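Local atomic coordinates of ribonuclease S-F11 (Nicotiana alata, PDB entry 1IOO), a protein that cleaves RNA as a secreted ribonuclease of the T2 family and is associated with self-incompatibility, the rejection of self pollen by the flowering plant. Residues K114-I126 / Q135-E147. Residues are numbered along the deposited sequence; the frame is centred on the assembly and turned at random.
Sequences KFDLLRTLQTHRI and QDIFDAIKTVSQE. With NAG (2-acetamido-2-deoxy-beta-D-glucopyranose), chain C; MAN (alpha-D-mannopyranose), chain B; NAG (2-acetamido-2-deoxy-beta-D-glucopyranose), chain D.
A140 lays its CA and methyl against one face of the H124 ring: CA of A140 lies 3.7 Å from the centroid of the H124 imidazole, only 7° off the ring normal, a CH-pi contact over the face. The axes of helix 117-123 and helix 135-145 approach to 9.1 Å at 122°, a spacing consistent with the small A140 side chain at the crossing. L121 fills the inner side of this close approach, its CD2 3.9 Å from A140 CB, and also meets CD1 of I141. Beside it, T120 points toward the other helix and sets its CG2 3.4 Å from O of A140. Farther along, CB of V144 faces CD2 of F115. CG1 of V144, anti to the carbonyl carbon (chi1 -65°), runs out to OG1 of T120 at 3.8 Å. CG2 of V144 turns the other way, to CD2 of L117 at 3.8 Å and to the F115 ring, whose edge also meets the carbonyl oxygen of V144. At the opposite end, the CD1 tip of I126, whose backbone N gives the Schellman bond to L121 O, rests 3.5 Å from O of D136. With an alanine at H124, the A140 backbone and methyl would probably lose their aromatic cover, and a gap would be likely to open beside T143. L117 and I141 both touch I166 of strand 162-170 in the main antiparallel sheet of the T2 ribonuclease fold, whereas L121 and I126 touch F194 of the separate two-stranded sheet. No hydrogen bond joins the two segments; the T143 hydroxyl OG1 donates to A140 O at 2.6 Å, and D116 caps helix 117-123 on the side facing the glycan. Cohesion between the helices therefore rests on apolar, aromatic and other van der Waals contact.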
ATOM      1  N   LYS A 114       8.739   8.223  -3.160  1.00 12.96           N
ATOM      2  CA  LYS A 114       8.648   8.704  -4.533  1.00 13.32           C
ATOM      3  C   LYS A 114       7.325   9.405  -4.796  1.00 12.50           C
ATOM      4  O   LYS A 114       7.193  10.141  -5.775  1.00 13.74           O
ATOM      5  CB  LYS A 114       8.760   7.539  -5.522  1.00 16.66           C
ATOM      6  CG  LYS A 114      10.168   7.090  -5.855  1.00 21.43           C
ATOM      7  CD  LYS A 114      10.143   5.866  -6.774  1.00 24.50           C
ATOM      8  CE  LYS A 114       9.323   6.104  -8.045  1.00 25.98           C
ATOM      9  NZ  LYS A 114       9.915   7.125  -8.960  1.00 26.92           N
ATOM     10  N   PHE A 115       6.344   9.187  -3.926  1.00 11.45           N
ATOM     11  CA  PHE A 115       5.035   9.748  -4.170  1.00 11.18           C
ATOM     12  C   PHE A 115       4.502  10.589  -3.028  1.00 11.17           C
ATOM     13  O   PHE A 115       4.888  10.457  -1.865  1.00 11.81           O
ATOM     14  CB  PHE A 115       4.001   8.640  -4.429  1.00 12.35           C
ATOM     15  CG  PHE A 115       4.403   7.665  -5.491  1.00 12.13           C
ATOM     16  CD1 PHE A 115       4.927   6.419  -5.154  1.00 12.11           C
ATOM     17  CD2 PHE A 115       4.284   8.002  -6.832  1.00 11.95           C
ATOM     18  CE1 PHE A 115       5.330   5.518  -6.149  1.00 12.09           C
ATOM     19  CE2 PHE A 115       4.680   7.118  -7.833  1.00 12.30           C
ATOM     20  CZ  PHE A 115       5.204   5.875  -7.495  1.00 12.56           C
ATOM     21  N   ASP A 116       3.614  11.489  -3.423  1.00 11.28           N
ATOM     22  CA  ASP A 116       2.815  12.293  -2.536  1.00 10.85           C
ATOM     23  C   ASP A 116       1.429  12.334  -3.137  1.00 10.56           C
ATOM     24  O   ASP A 116       1.010  13.337  -3.711  1.00 10.92           O
ATOM     25  CB  ASP A 116       3.365  13.716  -2.380  1.00 13.54           C
ATOM     26  CG  ASP A 116       2.657  14.492  -1.278  1.00 16.17           C
ATOM     27  OD1 ASP A 116       1.579  14.041  -0.819  1.00 15.42           O
ATOM     28  OD2 ASP A 116       3.169  15.560  -0.873  1.00 17.88           O
ATOM     29  N   LEU A 117       0.770  11.179  -3.093  1.00  9.88           N
ATOM     30  CA  LEU A 117      -0.531  10.998  -3.719  1.00 10.02           C
ATOM     31  C   LEU A 117      -1.568  11.961  -3.187  1.00  9.45           C
ATOM     32  O   LEU A 117      -2.453  12.383  -3.926  1.00  9.03           O
ATOM     33  CB  LEU A 117      -1.001   9.548  -3.568  1.00  9.55           C
ATOM     34  CG  LEU A 117      -0.058   8.474  -4.128  1.00 10.68           C
ATOM     35  CD1 LEU A 117      -0.762   7.127  -4.080  1.00 13.39           C
ATOM     36  CD2 LEU A 117       0.351   8.800  -5.565  1.00  9.77           C
ATOM     37  N   LEU A 118      -1.485  12.300  -1.907  1.00 10.78           N
ATOM     38  CA  LEU A 118      -2.434  13.240  -1.347  1.00 10.28           C
ATOM     39  C   LEU A 118      -2.338  14.585  -2.066  1.00  9.62           C
ATOM     40  O   LEU A 118      -3.351  15.195  -2.406  1.00 10.16           O
ATOM     41  CB  LEU A 118      -2.187  13.421   0.154  1.00 11.45           C
ATOM     42  CG  LEU A 118      -3.235  14.281   0.859  1.00 12.38           C
ATOM     43  CD1 LEU A 118      -4.619  13.667   0.689  1.00 11.15           C
ATOM     44  CD2 LEU A 118      -2.885  14.392   2.332  1.00 13.74           C
ATOM     45  N   ARG A 119      -1.108  15.031  -2.309  1.00 10.69           N
ATOM     46  CA  ARG A 119      -0.875  16.289  -3.008  1.00 11.82           C
ATOM     47  C   ARG A 119      -1.259  16.167  -4.490  1.00 10.53           C
ATOM     48  O   ARG A 119      -1.853  17.080  -5.066  1.00 12.08           O
ATOM     49  CB  ARG A 119       0.596  16.695  -2.859  1.00 12.21           C
ATOM     50  CG  ARG A 119       1.007  17.949  -3.627  1.00 12.36           C
ATOM     51  CD  ARG A 119       0.214  19.180  -3.215  1.00 14.34           C
ATOM     52  NE  ARG A 119       0.732  20.376  -3.879  1.00 17.84           N
ATOM     53  CZ  ARG A 119       0.076  21.527  -3.979  1.00 20.52           C
ATOM     54  NH1 ARG A 119      -1.136  21.655  -3.457  1.00 22.19           N
ATOM     55  NH2 ARG A 119       0.632  22.555  -4.612  1.00 21.84           N
ATOM     56  N   THR A 120      -0.923  15.034  -5.100  1.00 11.05           N
ATOM     57  CA  THR A 120      -1.274  14.801  -6.497  1.00 11.27           C
ATOM     58  C   THR A 120      -2.786  14.845  -6.687  1.00 10.88           C
ATOM     59  O   THR A 120      -3.291  15.451  -7.633  1.00 12.07           O
ATOM     60  CB  THR A 120      -0.718  13.453  -6.989  1.00 11.44           C
ATOM     61  OG1 THR A 120       0.714  13.503  -6.958  1.00 12.06           O
ATOM     62  CG2 THR A 120      -1.186  13.168  -8.414  1.00 11.61           C
ATOM     63  N   LEU A 121      -3.515  14.211  -5.778  1.00  9.49           N
ATOM     64  CA  LEU A 121      -4.959  14.235  -5.859  1.00  9.28           C
ATOM     65  C   LEU A 121      -5.475  15.662  -5.689  1.00  8.03           C
ATOM     66  O   LEU A 121      -6.345  16.112  -6.432  1.00  8.78           O
ATOM     67  CB  LEU A 121      -5.552  13.299  -4.796  1.00  8.68           C
ATOM     68  CG  LEU A 121      -5.373  11.812  -5.138  1.00  7.91           C
ATOM     69  CD1 LEU A 121      -5.669  10.940  -3.929  1.00  9.49           C
ATOM     70  CD2 LEU A 121      -6.278  11.447  -6.309  1.00  9.53           C
ATOM     71  N   GLN A 122      -4.893  16.387  -4.740  1.00  9.89           N
ATOM     72  CA  GLN A 122      -5.305  17.758  -4.469  1.00  9.59           C
ATOM     73  C   GLN A 122      -5.141  18.658  -5.699  1.00 10.25           C
ATOM     74  O   GLN A 122      -6.022  19.467  -5.997  1.00 11.47           O
ATOM     75  CB  GLN A 122      -4.520  18.339  -3.291  1.00 11.06           C
ATOM     76  CG  GLN A 122      -4.834  19.813  -3.044  1.00 13.22           C
ATOM     77  CD  GLN A 122      -4.051  20.396  -1.884  1.00 16.26           C
ATOM     78  OE1 GLN A 122      -2.847  20.181  -1.758  1.00 19.00           O
ATOM     79  NE2 GLN A 122      -4.736  21.149  -1.032  1.00 21.79           N
ATOM     80  N   THR A 123      -4.025  18.516  -6.410  1.00 11.92           N
ATOM     81  CA  THR A 123      -3.781  19.337  -7.597  1.00 13.15           C
ATOM     82  C   THR A 123      -4.735  18.966  -8.734  1.00 13.79           C
ATOM     83  O   THR A 123      -4.836  19.681  -9.732  1.00 13.94           O
ATOM     84  CB  THR A 123      -2.308  19.248  -8.072  1.00 14.53           C
ATOM     85  OG1 THR A 123      -1.978  17.902  -8.434  1.00 18.99           O
ATOM     86  CG2 THR A 123      -1.381  19.719  -6.968  1.00 16.54           C
ATOM     87  N   HIS A 124      -5.421  17.837  -8.575  1.00 13.32           N
ATOM     88  CA  HIS A 124      -6.425  17.398  -9.535  1.00 12.98           C
ATOM     89  C   HIS A 124      -7.827  17.689  -8.991  1.00 13.83           C
ATOM     90  O   HIS A 124      -8.832  17.186  -9.494  1.00 13.61           O
ATOM     91  CB  HIS A 124      -6.263  15.902  -9.827  1.00 12.10           C
ATOM     92  CG  HIS A 124      -5.087  15.580 -10.697  1.00 12.44           C
ATOM     93  ND1 HIS A 124      -5.199  15.356 -12.053  1.00 13.87           N
ATOM     94  CD2 HIS A 124      -3.774  15.433 -10.401  1.00 11.55           C
ATOM     95  CE1 HIS A 124      -4.007  15.081 -12.553  1.00 11.20           C
ATOM     96  NE2 HIS A 124      -3.125  15.122 -11.571  1.00 15.29           N
ATOM     97  N   ARG A 125      -7.863  18.506  -7.942  1.00 15.18           N
ATOM     98  CA  ARG A 125      -9.099  18.929  -7.295  1.00 14.42           C
ATOM     99  C   ARG A 125      -9.833  17.767  -6.646  1.00 14.34           C
ATOM    100  O   ARG A 125     -11.063  17.733  -6.600  1.00 15.52           O
ATOM    101  CB  ARG A 125      -9.978  19.681  -8.294  1.00 18.23           C
ATOM    102  CG  ARG A 125      -9.282  20.954  -8.772  1.00 19.80           C
ATOM    103  CD  ARG A 125     -10.140  21.809  -9.682  1.00 25.37           C
ATOM    104  NE  ARG A 125      -9.400  22.992 -10.118  1.00 30.06           N
ATOM    105  CZ  ARG A 125      -9.901  23.946 -10.895  1.00 32.08           C
ATOM    106  NH1 ARG A 125     -11.151  23.864 -11.328  1.00 35.13           N
ATOM    107  NH2 ARG A 125      -9.145  24.981 -11.244  1.00 32.92           N
ATOM    108  N   ILE A 126      -9.060  16.809  -6.145  1.00 11.87           N
ATOM    109  CA  ILE A 126      -9.607  15.660  -5.431  1.00 10.95           C
ATOM    110  C   ILE A 126      -9.092  15.669  -4.000  1.00 10.97           C
ATOM    111  O   ILE A 126      -7.912  15.415  -3.758  1.00 11.19           O
ATOM    112  CB  ILE A 126      -9.212  14.329  -6.129  1.00  9.28           C
ATOM    113  CG1 ILE A 126      -9.844  14.265  -7.525  1.00 11.42           C
ATOM    114  CG2 ILE A 126      -9.678  13.131  -5.302  1.00  8.71           C
ATOM    115  CD1 ILE A 126      -9.349  13.097  -8.371  1.00  9.47           C
ATOM    116  N   GLN A 135     -12.755   7.210 -12.552  1.00 11.49           N
ATOM    117  CA  GLN A 135     -11.889   7.650 -13.636  1.00 13.16           C
ATOM    118  C   GLN A 135     -11.067   8.872 -13.251  1.00 12.71           C
ATOM    119  O   GLN A 135      -9.890   8.968 -13.603  1.00 12.26           O
ATOM    120  CB  GLN A 135     -12.711   7.959 -14.890  1.00 15.28           C
ATOM    121  CG  GLN A 135     -11.869   8.054 -16.152  1.00 18.80           C
ATOM    122  CD  GLN A 135     -11.163   6.749 -16.470  1.00 21.37           C
ATOM    123  OE1 GLN A 135     -11.789   5.689 -16.515  1.00 23.07           O
ATOM    124  NE2 GLN A 135      -9.855   6.818 -16.699  1.00 22.50           N
ATOM    125  N   ASP A 136     -11.683   9.819 -12.547  1.00 11.99           N
ATOM    126  CA  ASP A 136     -10.960  11.018 -12.127  1.00 12.32           C
ATOM    127  C   ASP A 136      -9.831  10.666 -11.162  1.00 11.30           C
ATOM    128  O   ASP A 136      -8.726  11.195 -11.266  1.00 11.50           O
ATOM    129  CB  ASP A 136     -11.912  12.031 -11.488  1.00 13.46           C
ATOM    130  CG  ASP A 136     -12.734  12.792 -12.520  1.00 16.01           C
ATOM    131  OD1 ASP A 136     -12.469  12.630 -13.729  1.00 18.85           O
ATOM    132  OD2 ASP A 136     -13.635  13.558 -12.122  1.00 18.44           O
ATOM    133  N   ILE A 137     -10.113   9.770 -10.222  1.00 11.59           N
ATOM    134  CA  ILE A 137      -9.095   9.326  -9.282  1.00  9.00           C
ATOM    135  C   ILE A 137      -7.983   8.581 -10.023  1.00  8.76           C
ATOM    136  O   ILE A 137      -6.799   8.867  -9.845  1.00  8.50           O
ATOM    137  CB  ILE A 137      -9.706   8.399  -8.201  1.00  8.23           C
ATOM    138  CG1 ILE A 137     -10.687   9.195  -7.342  1.00 10.56           C
ATOM    139  CG2 ILE A 137      -8.602   7.806  -7.322  1.00  9.37           C
ATOM    140  CD1 ILE A 137     -11.541   8.334  -6.429  1.00 10.49           C
ATOM    141  N   PHE A 138      -8.387   7.633 -10.864  1.00  9.61           N
ATOM    142  CA  PHE A 138      -7.455   6.847 -11.668  1.00  9.69           C
ATOM    143  C   PHE A 138      -6.536   7.759 -12.501  1.00 10.34           C
ATOM    144  O   PHE A 138      -5.312   7.621 -12.467  1.00 10.87           O
ATOM    145  CB  PHE A 138      -8.256   5.919 -12.587  1.00 10.60           C
ATOM    146  CG  PHE A 138      -7.415   5.065 -13.492  1.00  9.64           C
ATOM    147  CD1 PHE A 138      -7.075   3.766 -13.130  1.00 11.17           C
ATOM    148  CD2 PHE A 138      -6.980   5.554 -14.717  1.00 10.29           C
ATOM    149  CE1 PHE A 138      -6.308   2.965 -13.984  1.00 11.81           C
ATOM    150  CE2 PHE A 138      -6.217   4.763 -15.570  1.00 12.17           C
ATOM    151  CZ  PHE A 138      -5.882   3.469 -15.202  1.00 12.99           C
ATOM    152  N   ASP A 139      -7.135   8.688 -13.241  1.00 10.20           N
ATOM    153  CA  ASP A 139      -6.367   9.603 -14.085  1.00 11.04           C
ATOM    154  C   ASP A 139      -5.346  10.408 -13.277  1.00 10.36           C
ATOM    155  O   ASP A 139      -4.201  10.571 -13.697  1.00 10.77           O
ATOM    156  CB  ASP A 139      -7.300  10.565 -14.828  1.00 13.60           C
ATOM    157  CG  ASP A 139      -8.065   9.892 -15.958  1.00 15.91           C
ATOM    158  OD1 ASP A 139      -7.714   8.752 -16.335  1.00 17.16           O
ATOM    159  OD2 ASP A 139      -9.014  10.516 -16.487  1.00 17.74           O
ATOM    160  N   ALA A 140      -5.765  10.916 -12.123  1.00 10.27           N
ATOM    161  CA  ALA A 140      -4.876  11.703 -11.278  1.00  9.15           C
ATOM    162  C   ALA A 140      -3.653  10.893 -10.845  1.00  9.10           C
ATOM    163  O   ALA A 140      -2.519  11.363 -10.935  1.00 10.11           O
ATOM    164  CB  ALA A 140      -5.639  12.211 -10.058  1.00  8.32           C
ATOM    165  N   ILE A 141      -3.883   9.670 -10.383  1.00  9.25           N
ATOM    166  CA  ILE A 141      -2.786   8.824  -9.928  1.00  8.54           C
ATOM    167  C   ILE A 141      -1.866   8.422 -11.081  1.00  9.18           C
ATOM    168  O   ILE A 141      -0.649   8.380 -10.922  1.00  9.82           O
ATOM    169  CB  ILE A 141      -3.330   7.562  -9.217  1.00  7.76           C
ATOM    170  CG1 ILE A 141      -4.165   7.975  -7.995  1.00  8.28           C
ATOM    171  CG2 ILE A 141      -2.187   6.648  -8.800  1.00  7.74           C
ATOM    172  CD1 ILE A 141      -3.404   8.807  -6.952  1.00  9.53           C
ATOM    173  N   LYS A 142      -2.438   8.153 -12.248  1.00  9.03           N
ATOM    174  CA  LYS A 142      -1.625   7.722 -13.380  1.00  9.81           C
ATOM    175  C   LYS A 142      -0.624   8.792 -13.808  1.00 11.16           C
ATOM    176  O   LYS A 142       0.365   8.486 -14.477  1.00 10.68           O
ATOM    177  CB  LYS A 142      -2.499   7.310 -14.566  1.00 10.99           C
ATOM    178  CG  LYS A 142      -1.718   6.538 -15.626  1.00 11.53           C
ATOM    179  CD  LYS A 142      -2.632   5.966 -16.691  1.00 12.41           C
ATOM    180  CE  LYS A 142      -1.834   5.178 -17.724  1.00 13.10           C
ATOM    181  NZ  LYS A 142      -2.752   4.595 -18.737  1.00 16.45           N
ATOM    182  N   THR A 143      -0.864  10.042 -13.431  1.00 10.45           N
ATOM    183  CA  THR A 143       0.077  11.099 -13.797  1.00 11.18           C
ATOM    184  C   THR A 143       1.432  10.883 -13.138  1.00 12.58           C
ATOM    185  O   THR A 143       2.448  11.393 -13.615  1.00 13.67           O
ATOM    186  CB  THR A 143      -0.422  12.522 -13.439  1.00 11.36           C
ATOM    187  OG1 THR A 143      -0.582  12.654 -12.021  1.00 12.61           O
ATOM    188  CG2 THR A 143      -1.732  12.814 -14.148  1.00 11.61           C
ATOM    189  N   VAL A 144       1.451  10.121 -12.046  1.00 11.40           N
ATOM    190  CA  VAL A 144       2.702   9.847 -11.348  1.00 13.68           C
ATOM    191  C   VAL A 144       3.082   8.368 -11.430  1.00 12.08           C
ATOM    192  O   VAL A 144       4.263   8.021 -11.351  1.00 14.38           O
ATOM    193  CB  VAL A 144       2.655  10.296  -9.863  1.00 13.02           C
ATOM    194  CG1 VAL A 144       2.511  11.810  -9.785  1.00 12.95           C
ATOM    195  CG2 VAL A 144       1.516   9.611  -9.135  1.00 12.77           C
ATOM    196  N   SER A 145       2.093   7.492 -11.586  1.00 11.41           N
ATOM    197  CA  SER A 145       2.393   6.067 -11.707  1.00 11.82           C
ATOM    198  C   SER A 145       2.852   5.728 -13.126  1.00 12.04           C
ATOM    199  O   SER A 145       3.503   4.705 -13.346  1.00 11.77           O
ATOM    200  CB  SER A 145       1.182   5.204 -11.314  1.00 10.21           C
ATOM    201  OG  SER A 145       0.102   5.349 -12.217  1.00 11.13           O
ATOM    202  N   GLN A 146       2.533   6.614 -14.072  1.00 13.17           N
ATOM    203  CA  GLN A 146       2.897   6.446 -15.490  1.00 12.82           C
ATOM    204  C   GLN A 146       2.109   5.313 -16.116  1.00 12.87           C
ATOM    205  O   GLN A 146       1.405   5.498 -17.113  1.00 13.24           O
ATOM    206  CB  GLN A 146       4.404   6.208 -15.641  1.00 14.76           C
ATOM    207  CG  GLN A 146       5.228   7.447 -15.325  1.00 15.35           C
ATOM    208  CD  GLN A 146       6.715   7.269 -15.565  1.00 15.66           C
ATOM    209  OE1 GLN A 146       7.142   6.434 -16.367  1.00 18.77           O
ATOM    210  NE2 GLN A 146       7.516   8.080 -14.883  1.00 15.94           N
ATOM    211  N   GLU A 147       2.260   4.122 -15.551  1.00 11.25           N
ATOM    212  CA  GLU A 147       1.479   2.992 -15.988  1.00 12.03           C
ATOM    213  C   GLU A 147       0.219   2.904 -15.138  1.00 11.53           C
ATOM    214  O   GLU A 147       0.110   3.590 -14.121  1.00 12.60           O
ATOM    215  CB  GLU A 147       2.302   1.702 -15.905  1.00 11.98           C
ATOM    216  CG  GLU A 147       3.570   1.730 -16.778  1.00 13.46           C
ATOM    217  CD  GLU A 147       3.293   1.974 -18.264  1.00 17.52           C
ATOM    218  OE1 GLU A 147       4.064   2.739 -18.887  1.00 15.29           O
ATOM    219  OE2 GLU A 147       2.324   1.399 -18.814  1.00 18.32           O
TER
HETATM  220  C1  NAG C   2       7.789  13.249   1.019  1.00 12.91           C
HETATM  221  C2  NAG C   2       8.592  13.795  -0.156  1.00 14.26           C
HETATM  222  C3  NAG C   2      10.097  13.675   0.121  1.00 16.59           C
HETATM  223  C4  NAG C   2      10.457  14.314   1.481  1.00 18.12           C
HETATM  224  C5  NAG C   2       9.542  13.748   2.576  1.00 18.08           C
HETATM  225  C6  NAG C   2       9.751  14.413   3.924  1.00 19.58           C
HETATM  226  C7  NAG C   2       7.571  13.687  -2.335  1.00 14.02           C
HETATM  227  C8  NAG C   2       7.126  12.840  -3.513  1.00 14.02           C
HETATM  228  N2  NAG C   2       8.243  13.075  -1.366  1.00 12.97           N
HETATM  229  O3  NAG C   2      10.805  14.328  -0.923  1.00 17.13           O
HETATM  230  O4  NAG C   2      11.833  14.033   1.826  1.00 20.51           O
HETATM  231  O5  NAG C   2       8.156  13.943   2.222  1.00 16.06           O
HETATM  232  O6  NAG C   2       9.393  15.787   3.879  1.00 24.10           O
HETATM  233  O7  NAG C   2       7.300  14.888  -2.309  1.00 16.46           O
HETATM  234  C1  MAN B   5      13.496  13.825  -3.812  1.00 25.21           C
HETATM  235  C2  MAN B   5      12.112  13.518  -4.392  1.00 25.89           C
HETATM  236  C3  MAN B   5      11.572  12.219  -3.786  1.00 25.92           C
HETATM  237  C4  MAN B   5      12.566  11.078  -4.004  1.00 25.85           C
HETATM  238  C5  MAN B   5      13.926  11.472  -3.424  1.00 27.07           C
HETATM  239  C6  MAN B   5      15.002  10.432  -3.679  1.00 28.95           C
HETATM  240  O2  MAN B   5      12.199  13.397  -5.805  1.00 26.31           O
HETATM  241  O3  MAN B   5      10.326  11.891  -4.380  1.00 23.30           O
HETATM  242  O4  MAN B   5      12.093   9.902  -3.362  1.00 25.67           O
HETATM  243  O5  MAN B   5      14.374  12.714  -4.015  1.00 26.35           O
HETATM  244  O6  MAN B   5      15.569  10.585  -4.973  1.00 31.43           O
HETATM  245  C1  NAG D   1       2.856  12.534   2.789  1.00 12.17           C
HETATM  246  C2  NAG D   1       3.588  13.826   3.192  1.00 13.18           C
HETATM  247  C3  NAG D   1       4.573  14.253   2.109  1.00 14.22           C
HETATM  248  C4  NAG D   1       5.527  13.101   1.823  1.00 11.77           C
HETATM  249  C5  NAG D   1       4.711  11.881   1.391  1.00 11.32           C
HETATM  250  C6  NAG D   1       5.588  10.679   1.112  1.00 12.65           C
HETATM  251  C7  NAG D   1       2.858  15.795   4.378  1.00 19.14           C
HETATM  252  C8  NAG D   1       2.009  17.054   4.339  1.00 20.40           C
HETATM  253  N2  NAG D   1       2.630  14.887   3.434  1.00 16.44           N
HETATM  254  O3  NAG D   1       5.307  15.385   2.554  1.00 15.46           O
HETATM  255  O4  NAG D   1       6.441  13.478   0.781  1.00 12.42           O
HETATM  256  O5  NAG D   1       3.802  11.504   2.450  1.00 11.91           O
HETATM  257  O6  NAG D   1       6.215  10.220   2.300  1.00 16.22           O
HETATM  258  O7  NAG D   1       3.712  15.654   5.258  1.00 21.46           O